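Local structure of conserved hypothetical secreted protein (Helicobacter pylori, 4RNZ) at residues I200-S205 / G221-A226. The protein is a cell shape-determining metallopeptidase of the M23B family that probably cleaves peptidoglycan with a bound zinc ion. Sequence-based numbering, arbitrary orientation.
Sequences ISSPFS and GVDYAA. With ZN (zinc ion), chain B.
Both backbone hydrogen bonds between 200-205 and 221-226 end on Asp-223. Its N donates to Ser-202 O over 2.9 Å, straight at hydrogen (180°) and within the carbonyl plane. Its O takes Ser-201 N, also at 2.9 Å, but bent to 131° and coming in tilted out of the plane of the Asp-223 carbonyl; Ile-200 CA-H leans on the same oxygen. Ser-201 OG lies 3.5 Å from Asp-223 O, at best a weak bond. With chi1 at 55°, that hydroxyl is turned over the neighbouring strand and meets Asp-223 CB. One water joins the two side chains, hydrogen-bonded to Ser-201 OG at 2.7 Å and donating to Asp-223 OD2. The register slips by one residue here, and Ser-201 and Ser-202 both face Asp-223, a classic beta bulge between antiparallel strands 199-202 and 222-225 of the M23 peptidase sheet; strand 299-306 pairs with the other side of 222-225. The bulge lies beside the zinc site: Asp-223 OD1 binds zinc at 2.0 Å, with His-219, His-301 and Glu-34 completing the four protein ligands, so the carboxylate divides its oxygens between metal and water. Ser-202 CB packs near OD2. Pro-203 O accepts a hydrogen bond from His-219 ND1, a second-shell link to a ligand that binds zinc through NE2. On the face bearing Ile-200 and Tyr-224 the contact is apolar: Ile-200 CG1 runs alongside the tyrosine ring, 4.0 Å from CD1, while CG2, anti to its own backbone N, reaches Val-222 CG1 at 3.8 Å. That same valine methyl sits over the centre of the Tyr-224 ring. Beyond the bulge, Gly-221 O receives a CA-H contact from Phe-204 at 3.2 Å, the Phe-204 N-H being poorly angled for a bond.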
# COMPACT_ATOMS: atom_id res chain seq x y z
N ILE A 200 -13.26 10.09 17.26
CA ILE A 200 -12.73 10.01 15.90
C ILE A 200 -13.50 11.05 15.10
O ILE A 200 -14.69 10.92 14.93
CB ILE A 200 -12.91 8.58 15.36
CG1 ILE A 200 -11.94 7.68 16.12
CG2 ILE A 200 -12.71 8.52 13.85
CD1 ILE A 200 -12.00 6.21 15.78
N SER A 201 -12.84 12.13 14.68
CA SER A 201 -13.55 13.20 13.93
C SER A 201 -13.70 12.87 12.44
O SER A 201 -14.50 13.48 11.75
CB SER A 201 -12.85 14.54 14.09
OG SER A 201 -11.50 14.43 13.71
N SER A 202 -12.94 11.92 11.94
CA SER A 202 -13.09 11.53 10.56
C SER A 202 -12.45 10.16 10.34
O SER A 202 -11.24 10.02 10.48
CB SER A 202 -12.45 12.56 9.62
OG SER A 202 -12.77 12.25 8.28
N PRO A 203 -13.27 9.15 10.02
CA PRO A 203 -12.68 7.84 9.83
C PRO A 203 -12.03 7.69 8.45
O PRO A 203 -12.07 8.60 7.62
CB PRO A 203 -13.89 6.90 9.96
CG PRO A 203 -15.02 7.70 9.43
CD PRO A 203 -14.73 9.13 9.81
N PHE A 204 -11.44 6.53 8.23
CA PHE A 204 -10.87 6.19 6.95
C PHE A 204 -11.97 6.03 5.94
O PHE A 204 -12.98 5.44 6.24
CB PHE A 204 -10.11 4.87 7.08
CG PHE A 204 -9.42 4.44 5.81
CD1 PHE A 204 -10.10 3.72 4.83
CD2 PHE A 204 -8.10 4.79 5.59
CE1 PHE A 204 -9.46 3.32 3.66
CE2 PHE A 204 -7.45 4.40 4.41
CZ PHE A 204 -8.12 3.67 3.45
N SER A 205 -11.74 6.52 4.73
CA SER A 205 -12.67 6.31 3.63
C SER A 205 -11.96 6.25 2.26
O SER A 205 -11.10 7.09 1.94
CB SER A 205 -13.73 7.42 3.62
OG SER A 205 -14.59 7.24 2.51
N GLY A 221 -6.65 7.99 6.30
CA GLY A 221 -6.17 7.83 7.67
C GLY A 221 -7.36 7.98 8.60
O GLY A 221 -8.49 8.00 8.16
N VAL A 222 -7.09 8.04 9.89
CA VAL A 222 -8.11 8.28 10.90
C VAL A 222 -7.71 9.58 11.57
O VAL A 222 -6.55 9.75 11.93
CB VAL A 222 -8.14 7.17 11.97
CG1 VAL A 222 -9.16 7.49 13.06
CG2 VAL A 222 -8.44 5.84 11.33
N ASP A 223 -8.66 10.49 11.70
CA ASP A 223 -8.44 11.73 12.44
C ASP A 223 -8.96 11.54 13.85
O ASP A 223 -10.14 11.25 14.06
CB ASP A 223 -9.14 12.92 11.76
CG ASP A 223 -8.46 13.34 10.48
OD1 ASP A 223 -7.32 12.89 10.23
OD2 ASP A 223 -9.04 14.11 9.72
N TYR A 224 -8.05 11.65 14.80
CA TYR A 224 -8.37 11.46 16.21
C TYR A 224 -8.39 12.84 16.83
O TYR A 224 -7.35 13.49 16.88
CB TYR A 224 -7.29 10.67 16.92
CG TYR A 224 -7.20 9.18 16.62
CD1 TYR A 224 -8.15 8.27 17.08
CD2 TYR A 224 -6.10 8.67 15.91
CE1 TYR A 224 -8.03 6.92 16.82
CE2 TYR A 224 -5.98 7.33 15.66
CZ TYR A 224 -6.94 6.45 16.12
OH TYR A 224 -6.78 5.11 15.85
N ALA A 225 -9.56 13.30 17.24
CA ALA A 225 -9.64 14.58 17.96
C ALA A 225 -9.00 14.39 19.33
O ALA A 225 -9.31 13.45 20.05
CB ALA A 225 -11.09 15.04 18.10
N ALA A 226 -8.05 15.25 19.66
CA ALA A 226 -7.38 15.19 20.94
C ALA A 226 -6.93 16.57 21.35
O ALA A 226 -6.80 17.45 20.52
CB ALA A 226 -6.18 14.29 20.86
ZN ZN B . -6.87 12.97 8.31
O HOH W 1 -11.12 15.44 11.19